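Local coordinates for protein nucleoside-diphosphate sugar epimerase (SulA family) (Corynebacterium glutamicum, PDB 3OH8) that probably acts as an NAD(P)-dependent epimerase on nucleoside-diphosphate sugars, within a Rossmann-type epimerase/dehydratase family, at residues A[157-162]-A[343-348]; A[190-195]-A[229-234]; A[204-209]-A[351-356]; A[250-255]-A[347-352]; A[263-266]-A[270-273]. One frame throughout, in Å; residues are numbered along the deposited sequence.

How the interactions relate
Interactions 1, 3 and 4 share one element, helix 342-354, which meets helix 158-169 through its first half and strands 204-207 and 248-254 through its second. Interactions 3 and 4 are buried, about 7 Å apart between centres, and use neighbouring parallel strands; interaction 1, its centre about 9 Å from that of interaction 4, is partly buried. All three join across mainly by apolar carbon; in interaction 4 a tyrosine hydroxyl also comes up against alanine. Interaction 2 lies on the other side of the sheet, where a proline-rich loop rests on helix 222-242 and a water supplements the packing. Interaction 5 is a surface contact with a small buried area, bridged by water.

Interaction 1 (A[157-162]-A[343-348]); sequences GLVGRA and DDLTDI
Leu345 CD2 lies against both methyls of Val159, 3.6 Å from Val159 CG2 and 4.0 Å from Val159 CG1, with the two side chains crossing at about a right angle. Extension of the leucine, its CG anti to the backbone N (chi1 177°), carries that methyl away from its own helix. Beyond the pair, Leu345 also touches Ile302, Thr304 and Ala307 of strand 298-308, so it fills the angle between helix and sheet.

One residue on, Thr346 turns its methyl to the same partner helix. Thr346 CG2 sits 3.8 Å from Ala162 CB and equally far from Val159 O, a turn earlier in helix 158-169. With chi1 at 63°, OG1 is placed between the backbone N and the carbonyl carbon, and it is hydrogen-bonded to Gln166 OE1. Asp347 binds the side-chain NE2 of the same Gln166 through OD1, while its OD2 forms a salt bridge with Arg428.

The two short helical segments approach to 9.8 Å between axes and are inclined by 65°. Gly157 is the N-cap of the first, and with Gly160 it belongs to the glycine-rich GxxGxxG turn of Rossmann domains, which in relatives lies against the dinucleotide pyrophosphate. Direct contact is mostly methyl on methyl, with Thr346 CG2 also resting by a backbone carbonyl, and the threonine is divided: its methyl serves the packing and its hydroxyl the polar pairing with Gln166. The chemistry implies a small apolar seam bordered by polar bonds further along the same helices.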
# COMPACT_ATOMS: atom_id res chain seq x y z
N GLY A 157 8.90 -0.22 7.77
CA GLY A 157 8.03 -1.36 8.04
C GLY A 157 7.03 -1.57 6.91
O GLY A 157 7.00 -0.79 5.96
N LEU A 158 6.21 -2.61 7.02
CA LEU A 158 5.20 -2.94 6.01
C LEU A 158 4.34 -1.74 5.58
O LEU A 158 4.26 -1.39 4.40
CB LEU A 158 4.27 -4.04 6.57
CG LEU A 158 3.87 -5.24 5.71
CD1 LEU A 158 2.54 -5.86 6.17
CD2 LEU A 158 3.80 -4.87 4.26
N VAL A 159 3.70 -1.11 6.55
CA VAL A 159 2.76 -0.05 6.25
C VAL A 159 3.50 1.24 5.90
O VAL A 159 3.15 1.94 4.95
CB VAL A 159 1.80 0.16 7.44
CG1 VAL A 159 0.90 1.37 7.22
CG2 VAL A 159 0.97 -1.11 7.66
N GLY A 160 4.56 1.52 6.66
CA GLY A 160 5.34 2.73 6.46
C GLY A 160 5.93 2.82 5.07
O GLY A 160 5.95 3.88 4.47
N ARG A 161 6.44 1.71 4.56
CA ARG A 161 7.09 1.71 3.26
C ARG A 161 6.04 1.95 2.17
O ARG A 161 6.29 2.67 1.22
CB ARG A 161 7.83 0.38 3.04
CG ARG A 161 8.92 0.43 2.01
CD ARG A 161 9.78 -0.84 2.08
NE ARG A 161 10.74 -0.90 0.97
CZ ARG A 161 11.50 -1.95 0.69
NH1 ARG A 161 11.42 -3.06 1.42
NH2 ARG A 161 12.34 -1.91 -0.34
N ALA A 162 4.87 1.35 2.32
CA ALA A 162 3.81 1.57 1.34
C ALA A 162 3.29 3.01 1.38
O ALA A 162 3.07 3.65 0.33
CB ALA A 162 2.70 0.58 1.52
N ASP A 343 -3.77 -1.52 1.11
CA ASP A 343 -3.95 -0.29 0.35
C ASP A 343 -4.98 0.61 1.01
O ASP A 343 -4.83 1.84 1.03
CB ASP A 343 -4.33 -0.57 -1.10
CG ASP A 343 -3.20 -1.20 -1.89
OD1 ASP A 343 -2.05 -0.74 -1.76
OD2 ASP A 343 -3.47 -2.16 -2.65
N ASP A 344 -6.04 0.02 1.55
CA ASP A 344 -7.03 0.83 2.26
C ASP A 344 -6.45 1.47 3.52
O ASP A 344 -6.84 2.58 3.88
CB ASP A 344 -8.29 0.03 2.57
CG ASP A 344 -9.21 -0.06 1.36
OD1 ASP A 344 -9.50 1.01 0.78
OD2 ASP A 344 -9.62 -1.18 0.99
N LEU A 345 -5.52 0.77 4.18
CA LEU A 345 -4.90 1.30 5.38
C LEU A 345 -4.03 2.52 5.05
O LEU A 345 -4.17 3.57 5.69
CB LEU A 345 -4.09 0.23 6.11
CG LEU A 345 -3.33 0.68 7.37
CD1 LEU A 345 -4.29 1.28 8.38
CD2 LEU A 345 -2.58 -0.50 8.00
N THR A 346 -3.15 2.40 4.05
CA THR A 346 -2.37 3.56 3.64
C THR A 346 -3.26 4.71 3.13
O THR A 346 -3.00 5.87 3.44
CB THR A 346 -1.22 3.23 2.65
OG1 THR A 346 -1.75 2.72 1.42
CG2 THR A 346 -0.28 2.18 3.25
N ASP A 347 -4.32 4.39 2.37
CA ASP A 347 -5.28 5.41 1.96
C ASP A 347 -5.77 6.21 3.17
O ASP A 347 -5.89 7.44 3.12
CB ASP A 347 -6.49 4.81 1.25
CG ASP A 347 -6.21 4.48 -0.22
OD1 ASP A 347 -5.06 4.68 -0.69
OD2 ASP A 347 -7.15 4.02 -0.90
N ILE A 348 -6.06 5.49 4.26
CA ILE A 348 -6.59 6.13 5.46
C ILE A 348 -5.53 7.02 6.10
O ILE A 348 -5.82 8.15 6.51
CB ILE A 348 -7.16 5.09 6.44
CG1 ILE A 348 -8.46 4.51 5.85
CG2 ILE A 348 -7.44 5.71 7.79
CD1 ILE A 348 -8.92 3.20 6.49

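Interaction 2 (A[190-195]-A[229-234]); sequences DPLNPA and RVLPTK
Pro191 and Pro232 meet ring to ring, Pro191 CB lying 3.8 Å from Pro232 CG. Beside them Leu192 reaches the helix with one methyl: CD2 is 3.8 Å from Leu231 CB and 4.2 Å from Pro232 CD. Its CG stands anti to the carbonyl carbon, beside the backbone N (chi1 -67°), which leads the isobutyl group over to the helix. These are the apolar contacts, and Pro232 takes the largest share of them.

The polar contacts centre on Pro191 O. It accepts a weaker CA-H...O contact from Pro232 CA at 3.4 Å, with an angle of 135° at the hydrogen. A water donates to the same oxygen at 2.7 Å and also to Pro232 O at 2.9 Å, so it links the loop carbonyl to a helix carbonyl.

Within the loop, residues 190-193 form a type I turn, closed by Asn193 N to Asp190 O at 2.9 Å and accompanied by a weak bond from Leu192 N to Asp190 OD1. The helix is kinked at Pro232, whose nitrogen cannot bond to the preceding turn.

The loop follows strand 187-188 and leads towards strand 204-207. Trp189 touches Pro232 and Pro194, and Pro194 continues the packing along helix 222-242 onto Phe235 and Leu239. Thr233, turned away from the loop, faces Trp285 of helix 277-287.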
# COMPACT_ATOMS: atom_id res chain seq x y z
N ASP A 190 16.12 8.63 17.92
CA ASP A 190 16.32 7.91 19.18
C ASP A 190 15.01 7.95 19.94
O ASP A 190 14.64 8.98 20.47
CB ASP A 190 17.41 8.60 20.01
CG ASP A 190 17.74 7.85 21.29
OD1 ASP A 190 16.96 6.95 21.67
OD2 ASP A 190 18.79 8.14 21.91
N PRO A 191 14.29 6.82 19.98
CA PRO A 191 12.92 6.85 20.52
C PRO A 191 12.85 7.41 21.94
O PRO A 191 11.88 8.12 22.26
CB PRO A 191 12.50 5.38 20.50
CG PRO A 191 13.34 4.76 19.42
CD PRO A 191 14.67 5.48 19.50
N LEU A 192 13.84 7.13 22.78
CA LEU A 192 13.79 7.57 24.17
C LEU A 192 14.51 8.89 24.40
O LEU A 192 14.61 9.36 25.53
CB LEU A 192 14.34 6.50 25.11
CG LEU A 192 13.48 5.23 25.18
CD1 LEU A 192 14.18 4.13 25.95
CD2 LEU A 192 12.12 5.55 25.80
N ASN A 193 15.00 9.48 23.32
CA ASN A 193 15.68 10.76 23.43
C ASN A 193 15.73 11.44 22.07
O ASN A 193 16.81 11.65 21.54
CB ASN A 193 17.10 10.56 23.98
CG ASN A 193 17.83 11.88 24.20
OD1 ASN A 193 17.21 12.91 24.48
ND2 ASN A 193 19.16 11.86 24.08
N PRO A 194 14.56 11.79 21.50
CA PRO A 194 14.52 12.33 20.14
C PRO A 194 15.14 13.74 20.04
O PRO A 194 14.95 14.57 20.93
CB PRO A 194 13.02 12.36 19.82
CG PRO A 194 12.36 12.49 21.18
CD PRO A 194 13.21 11.63 22.08
N ALA A 195 15.87 13.98 18.95
CA ALA A 195 16.53 15.27 18.74
C ALA A 195 15.53 16.43 18.78
O ALA A 195 14.43 16.32 18.25
CB ALA A 195 17.27 15.26 17.42
N ARG A 229 6.64 1.83 23.05
CA ARG A 229 5.43 2.42 22.49
C ARG A 229 5.03 3.71 23.18
O ARG A 229 4.86 4.74 22.52
CB ARG A 229 4.26 1.43 22.59
CG ARG A 229 3.61 1.07 21.27
CD ARG A 229 3.02 -0.34 21.33
NE ARG A 229 2.84 -1.01 20.04
CZ ARG A 229 3.39 -0.64 18.88
NH1 ARG A 229 4.20 0.41 18.79
NH2 ARG A 229 3.14 -1.35 17.78
N VAL A 230 4.87 3.67 24.50
CA VAL A 230 4.28 4.79 25.22
C VAL A 230 5.20 6.00 25.38
O VAL A 230 4.83 7.10 24.99
CB VAL A 230 3.72 4.34 26.59
CG1 VAL A 230 3.22 5.53 27.42
CG2 VAL A 230 2.61 3.32 26.38
N LEU A 231 6.40 5.80 25.93
CA LEU A 231 7.35 6.91 26.08
C LEU A 231 7.79 7.56 24.72
O LEU A 231 7.78 8.79 24.57
CB LEU A 231 8.57 6.47 26.90
CG LEU A 231 8.69 6.93 28.37
CD1 LEU A 231 7.35 7.20 29.02
CD2 LEU A 231 9.49 5.93 29.20
N PRO A 232 8.17 6.74 23.74
CA PRO A 232 8.56 7.39 22.48
C PRO A 232 7.43 8.21 21.87
O PRO A 232 7.68 9.25 21.24
CB PRO A 232 8.92 6.21 21.58
CG PRO A 232 9.33 5.10 22.54
CD PRO A 232 8.46 5.29 23.75
N THR A 233 6.19 7.75 22.04
CA THR A 233 5.03 8.44 21.49
C THR A 233 4.87 9.80 22.17
O THR A 233 4.54 10.79 21.52
CB THR A 233 3.74 7.61 21.65
OG1 THR A 233 3.81 6.43 20.83
CG2 THR A 233 2.54 8.41 21.24
N LYS A 234 5.12 9.83 23.47
CA LYS A 234 4.99 11.07 24.23
C LYS A 234 6.07 12.07 23.85
O LYS A 234 5.79 13.27 23.69
CB LYS A 234 5.07 10.78 25.74
CG LYS A 234 4.78 11.98 26.61
CD LYS A 234 4.95 11.62 28.09
CE LYS A 234 4.85 12.85 28.97
NZ LYS A 234 5.09 12.50 30.40
O HOH W 1 10.42 9.50 20.42

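Interaction 3 (A[204-209]-A[351-356]); sequences VLVHLA and RAIVDA
Ile353 spans two strand residues, its CD1 and CG1 lying against Val206 CG2 at 3.5 Å and 3.6 Å while its CG2 meets Val204 CG2 at 4.0 Å. With CG1 anti to the carbonyl carbon (chi1 -68°), the longer branch goes to Val206 and CG2 to Val204. Ile353 and Val206 cross at about a right angle. Both valines use the methyl that stands anti to the carbonyl carbon, and Val204 CG2 also comes within 3.9 Å of Ile353 O.

Beyond the contact, the helix end is fixed by charge. Arg351 grips Asp355 side-on: NE at 2.8 Å and NH2 at 3.0 Å both reach OD2, which lies in the guanidinium plane. This bridge ties the last helical turn to the residue where helical geometry ends. Arg298 adds a hydrogen bond to Ala352 O and a weak one to Ile353 O.

The alternation of the strand sends neighbouring side chains to its two faces. Val204 and Val206 face helix 342-354, where Val150 of strand 149-153 touches both Val206 and Ile353; Leu205 points the other way, onto Leu236 and Val240 of helix 222-242. Strand 204-207 runs parallel to strands 149-153 and 248-254, and its coverage by helices on both faces is the three-layer alpha/beta/alpha sandwich of the Rossmann fold.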
# COMPACT_ATOMS: atom_id res chain seq x y z
N VAL A 204 3.43 17.66 8.95
CA VAL A 204 2.68 16.60 9.63
C VAL A 204 3.62 15.54 10.13
O VAL A 204 4.59 15.22 9.47
CB VAL A 204 1.69 15.92 8.65
CG1 VAL A 204 0.90 14.81 9.36
CG2 VAL A 204 0.73 16.95 8.05
N LEU A 205 3.33 14.99 11.31
CA LEU A 205 4.07 13.82 11.79
C LEU A 205 3.19 12.59 11.69
O LEU A 205 2.07 12.58 12.19
CB LEU A 205 4.50 13.99 13.24
CG LEU A 205 5.03 12.69 13.87
CD1 LEU A 205 6.35 12.24 13.20
CD2 LEU A 205 5.17 12.81 15.39
N VAL A 206 3.70 11.54 11.05
CA VAL A 206 3.02 10.24 11.08
C VAL A 206 3.85 9.27 11.92
O VAL A 206 4.99 8.96 11.57
CB VAL A 206 2.79 9.67 9.66
CG1 VAL A 206 2.11 8.30 9.73
CG2 VAL A 206 1.93 10.64 8.88
N HIS A 207 3.27 8.80 13.03
CA HIS A 207 3.98 7.93 13.96
C HIS A 207 3.47 6.51 13.83
O HIS A 207 2.40 6.16 14.35
CB HIS A 207 3.82 8.41 15.40
CG HIS A 207 4.63 7.62 16.38
ND1 HIS A 207 4.18 7.31 17.65
CD2 HIS A 207 5.85 7.06 16.27
CE1 HIS A 207 5.10 6.60 18.28
NE2 HIS A 207 6.13 6.44 17.46
N LEU A 208 4.25 5.71 13.11
CA LEU A 208 3.88 4.36 12.73
C LEU A 208 4.77 3.33 13.40
O LEU A 208 4.43 2.15 13.42
CB LEU A 208 4.03 4.20 11.22
CG LEU A 208 2.89 4.65 10.33
CD1 LEU A 208 3.27 4.35 8.89
CD2 LEU A 208 1.67 3.88 10.72
N ALA A 209 5.91 3.76 13.94
CA ALA A 209 6.92 2.82 14.43
C ALA A 209 6.35 1.81 15.43
O ALA A 209 5.59 2.17 16.34
CB ALA A 209 8.09 3.56 15.04
N ARG A 351 -5.15 10.04 3.70
CA ARG A 351 -6.27 10.94 3.94
C ARG A 351 -6.13 11.71 5.26
O ARG A 351 -6.37 12.92 5.30
CB ARG A 351 -7.61 10.19 3.92
CG ARG A 351 -8.78 11.14 4.07
CD ARG A 351 -10.15 10.47 4.04
NE ARG A 351 -11.16 11.51 4.20
CZ ARG A 351 -12.41 11.44 3.76
NH1 ARG A 351 -12.84 10.36 3.13
NH2 ARG A 351 -13.21 12.48 3.94
N ALA A 352 -5.77 11.01 6.33
CA ALA A 352 -5.63 11.67 7.64
C ALA A 352 -4.62 12.81 7.56
O ALA A 352 -4.80 13.88 8.15
CB ALA A 352 -5.22 10.66 8.71
N ILE A 353 -3.53 12.57 6.83
CA ILE A 353 -2.49 13.57 6.69
C ILE A 353 -3.02 14.88 6.10
O ILE A 353 -2.73 15.97 6.62
CB ILE A 353 -1.32 13.03 5.83
CG1 ILE A 353 -0.58 11.93 6.60
CG2 ILE A 353 -0.38 14.15 5.41
CD1 ILE A 353 0.46 11.20 5.73
N VAL A 354 -3.82 14.78 5.04
CA VAL A 354 -4.25 15.98 4.28
C VAL A 354 -5.64 16.51 4.64
O VAL A 354 -5.94 17.67 4.37
CB VAL A 354 -4.18 15.75 2.74
CG1 VAL A 354 -2.83 15.16 2.34
CG2 VAL A 354 -5.28 14.82 2.28
N ASP A 355 -6.47 15.69 5.27
CA ASP A 355 -7.87 16.03 5.48
C ASP A 355 -8.12 16.48 6.92
O ASP A 355 -8.19 15.66 7.84
CB ASP A 355 -8.76 14.83 5.13
CG ASP A 355 -10.25 15.14 5.22
OD1 ASP A 355 -10.62 16.29 5.51
OD2 ASP A 355 -11.05 14.20 5.02
N ALA A 356 -8.26 17.78 7.11
CA ALA A 356 -8.47 18.33 8.45
C ALA A 356 -9.77 17.85 9.10
O ALA A 356 -9.99 18.12 10.27
CB ALA A 356 -8.41 19.85 8.42

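Interaction 4 (A[250-255]-A[347-352]); sequences ISASAV and DIYYRA
Ala352 O, hydrogen-bonded by Arg298, is touched across the contact by Ile250 CD1 at 3.8 Å. A second polar atom, Tyr349 OH, ends against Ala252, 3.2 Å from CB and 3.3 Å from CA of that residue. Ala252 CA stands at the ring edge, near its plane, so the phenol reaches the strand end-on. Leu208 of the adjoining loop packs on the same ring, and Val159 and Leu163 of helix 158-169 bring further apolar carbon to this side chain.

Ile250 carries the rest with two branches. Ile250 CG2, anti to the backbone N, lies 3.7 Å from Tyr349 CD1 and 3.9 Å from Tyr349 CE1, approaching the ring obliquely as the two side chains run past one another in opposite directions. The other branch bends back (chi2 -51°), setting Ile250 CD1 3.8 Å from Ala352 CB.

Helix 347-352 runs roughly antiparallel to strand 250-254, at 151°, with 9.7 Å between the axes. Ala352 is small enough to let Ile250 close to the helix, whereas Tyr349, one turn earlier, spans the gap to Ala252. On the far side of the helix Tyr350 meets Phe135 edge-to-face. Across the contact the chemistry is thus van der Waals: one aromatic ring and aliphatic branches seat helix 342-354 on the central parallel sheet, and the hydroxyl comes up against alanine carbons.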
# COMPACT_ATOMS: atom_id res chain seq x y z
N ILE A 250 -0.55 12.20 13.24
CA ILE A 250 -1.31 11.00 12.94
C ILE A 250 -0.60 9.81 13.58
O ILE A 250 0.49 9.44 13.16
CB ILE A 250 -1.41 10.74 11.41
CG1 ILE A 250 -1.95 11.99 10.70
CG2 ILE A 250 -2.32 9.54 11.13
CD1 ILE A 250 -3.24 12.54 11.32
N SER A 251 -1.22 9.22 14.59
CA SER A 251 -0.53 8.22 15.41
C SER A 251 -1.14 6.83 15.25
O SER A 251 -2.36 6.67 15.33
CB SER A 251 -0.57 8.65 16.89
OG SER A 251 0.31 7.86 17.65
N ALA A 252 -0.31 5.82 15.02
CA ALA A 252 -0.82 4.46 14.89
C ALA A 252 -1.50 4.02 16.19
O ALA A 252 -1.07 4.40 17.28
CB ALA A 252 0.31 3.50 14.55
N SER A 253 -2.56 3.24 16.08
CA SER A 253 -3.14 2.59 17.25
C SER A 253 -3.64 1.23 16.80
O SER A 253 -3.12 0.69 15.82
CB SER A 253 -4.27 3.44 17.86
OG SER A 253 -4.71 2.85 19.08
N ALA A 254 -4.63 0.67 17.49
CA ALA A 254 -5.09 -0.68 17.15
C ALA A 254 -6.51 -0.92 17.63
O ALA A 254 -6.94 -0.33 18.62
CB ALA A 254 -4.15 -1.75 17.76
N VAL A 255 -7.23 -1.80 16.94
CA VAL A 255 -8.58 -2.16 17.37
C VAL A 255 -8.50 -2.87 18.72
O VAL A 255 -9.53 -3.06 19.40
CB VAL A 255 -9.26 -3.07 16.34
CG1 VAL A 255 -9.57 -2.29 15.05
CG2 VAL A 255 -8.38 -4.27 16.06
N ASP A 347 -4.32 4.39 2.37
CA ASP A 347 -5.28 5.41 1.96
C ASP A 347 -5.77 6.21 3.17
O ASP A 347 -5.89 7.44 3.12
CB ASP A 347 -6.49 4.81 1.25
CG ASP A 347 -6.21 4.48 -0.22
OD1 ASP A 347 -5.06 4.68 -0.69
OD2 ASP A 347 -7.15 4.02 -0.90
N ILE A 348 -6.06 5.49 4.26
CA ILE A 348 -6.59 6.13 5.46
C ILE A 348 -5.53 7.02 6.10
O ILE A 348 -5.82 8.15 6.51
CB ILE A 348 -7.16 5.09 6.44
CG1 ILE A 348 -8.46 4.51 5.85
CG2 ILE A 348 -7.44 5.71 7.79
CD1 ILE A 348 -8.92 3.20 6.49
N TYR A 349 -4.29 6.54 6.18
CA TYR A 349 -3.22 7.39 6.68
C TYR A 349 -3.05 8.64 5.82
O TYR A 349 -2.95 9.76 6.32
CB TYR A 349 -1.89 6.62 6.74
CG TYR A 349 -1.70 5.89 8.06
CD1 TYR A 349 -1.28 6.57 9.20
CD2 TYR A 349 -1.92 4.51 8.16
CE1 TYR A 349 -1.10 5.90 10.42
CE2 TYR A 349 -1.75 3.84 9.36
CZ TYR A 349 -1.35 4.54 10.49
OH TYR A 349 -1.17 3.87 11.69
N TYR A 350 -3.00 8.42 4.51
CA TYR A 350 -2.79 9.48 3.54
C TYR A 350 -3.90 10.51 3.69
O TYR A 350 -3.64 11.71 3.84
CB TYR A 350 -2.75 8.87 2.14
CG TYR A 350 -2.24 9.75 1.02
CD1 TYR A 350 -2.76 11.01 0.81
CD2 TYR A 350 -1.27 9.28 0.14
CE1 TYR A 350 -2.30 11.81 -0.25
CE2 TYR A 350 -0.81 10.06 -0.91
CZ TYR A 350 -1.33 11.33 -1.10
OH TYR A 350 -0.87 12.10 -2.15
N ARG A 351 -5.15 10.04 3.70
CA ARG A 351 -6.27 10.94 3.94
C ARG A 351 -6.13 11.71 5.26
O ARG A 351 -6.37 12.92 5.30
CB ARG A 351 -7.61 10.19 3.92
CG ARG A 351 -8.78 11.14 4.07
CD ARG A 351 -10.15 10.47 4.04
NE ARG A 351 -11.16 11.51 4.20
CZ ARG A 351 -12.41 11.44 3.76
NH1 ARG A 351 -12.84 10.36 3.13
NH2 ARG A 351 -13.21 12.48 3.94
N ALA A 352 -5.77 11.01 6.33
CA ALA A 352 -5.63 11.67 7.64
C ALA A 352 -4.62 12.81 7.56
O ALA A 352 -4.80 13.88 8.15
CB ALA A 352 -5.22 10.66 8.71

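Interaction 5 (A[263-266]-A[270-273]); sequences GDEI and ESES
A water-bridged surface contact links Glu265 and Ile266 to Ser271 in the excursion between strand 248-254 and helix 277-287. Direct touching is slight: Ser271 OG lies 3.7 Å from Ile266 O and 4.4 Å from Glu265 OE2, and the nearest CA pair, Ile266 CA to Ser271 CA, is 8.3 Å apart. One water fills the bridging role. It donates to Glu265 OE2 at a short 2.5 Å and to Ile266 O at a longer 3.2 Å, and it accepts from Ser271 OG at 2.6 Å. Three groups, a carboxylate, a carbonyl and a hydroxyl, thus hold one water.

The serine is oriented for this by its torsion, OG being anti to the carbonyl carbon and beside the backbone N (chi1 -53°). Its hydroxyl is also hydrogen-bonded to Thr268 N, which ties the turn closed from within. Glu265 stretches out fully, CG anti to the backbone N (chi1 179°) and CD continuing the zigzag. Its other oxygen, OE1, makes a salt bridge with Arg262. That arginine also reaches Glu272 O, so it connects the two sides of the excursion a second time; the carboxylate, shared between arginine and water, is probably kept ionised by this setting.

After a corner at Asp264, the weakly bonded strand 265-267 pairs in parallel with strand 412-415, and Ile266 rests on Ala416. The contact lies in the connection of a beta-alpha-beta crossover, in which the chain leaves strand 248-254 and passes through helix 277-287 towards the parallel strand 298-308 of the Rossmann-type sheet.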
# COMPACT_ATOMS: atom_id res chain seq x y z
N GLY A 263 -17.11 -10.22 21.51
CA GLY A 263 -18.23 -11.03 21.04
C GLY A 263 -18.85 -10.49 19.76
O GLY A 263 -18.16 -10.21 18.78
N ASP A 264 -20.17 -10.33 19.78
CA ASP A 264 -20.90 -9.86 18.60
C ASP A 264 -21.18 -8.36 18.63
O ASP A 264 -21.86 -7.84 17.76
CB ASP A 264 -22.20 -10.64 18.43
CG ASP A 264 -21.97 -12.08 18.03
OD1 ASP A 264 -20.86 -12.42 17.56
OD2 ASP A 264 -22.91 -12.89 18.18
N GLU A 265 -20.64 -7.67 19.64
CA GLU A 265 -20.86 -6.23 19.75
C GLU A 265 -20.16 -5.51 18.60
O GLU A 265 -18.99 -5.75 18.33
CB GLU A 265 -20.32 -5.71 21.08
CG GLU A 265 -20.49 -4.22 21.26
CD GLU A 265 -19.78 -3.71 22.49
OE1 GLU A 265 -19.28 -4.55 23.26
OE2 GLU A 265 -19.72 -2.48 22.70
N ILE A 266 -20.90 -4.65 17.91
CA ILE A 266 -20.34 -3.90 16.80
C ILE A 266 -19.54 -2.75 17.38
O ILE A 266 -20.08 -1.91 18.09
CB ILE A 266 -21.45 -3.35 15.89
CG1 ILE A 266 -22.12 -4.50 15.13
CG2 ILE A 266 -20.88 -2.33 14.92
CD1 ILE A 266 -23.29 -4.06 14.26
N GLU A 270 -17.27 5.14 18.90
CA GLU A 270 -18.06 5.52 20.07
C GLU A 270 -17.98 4.48 21.18
O GLU A 270 -18.31 4.77 22.33
CB GLU A 270 -19.55 5.66 19.70
CG GLU A 270 -19.83 6.57 18.56
CD GLU A 270 -19.94 8.01 18.99
OE1 GLU A 270 -21.04 8.57 18.85
OE2 GLU A 270 -18.92 8.56 19.46
N SER A 271 -17.59 3.26 20.83
CA SER A 271 -17.57 2.18 21.80
C SER A 271 -16.48 2.40 22.85
O SER A 271 -15.41 2.94 22.56
CB SER A 271 -17.34 0.85 21.10
OG SER A 271 -18.28 0.68 20.06
N GLU A 272 -16.76 1.96 24.08
CA GLU A 272 -15.79 2.07 25.16
C GLU A 272 -14.57 1.21 24.92
O GLU A 272 -14.63 0.21 24.21
CB GLU A 272 -16.39 1.60 26.48
CG GLU A 272 -17.53 2.39 27.01
CD GLU A 272 -18.00 1.83 28.34
OE1 GLU A 272 -17.16 1.28 29.09
OE2 GLU A 272 -19.19 1.95 28.63
N SER A 273 -13.47 1.57 25.57
CA SER A 273 -12.28 0.74 25.58
C SER A 273 -12.56 -0.61 26.21
O SER A 273 -13.48 -0.76 27.03
CB SER A 273 -11.15 1.44 26.34
OG SER A 273 -9.94 0.71 26.23
O HOH W 2 -20.31 -0.65 21.05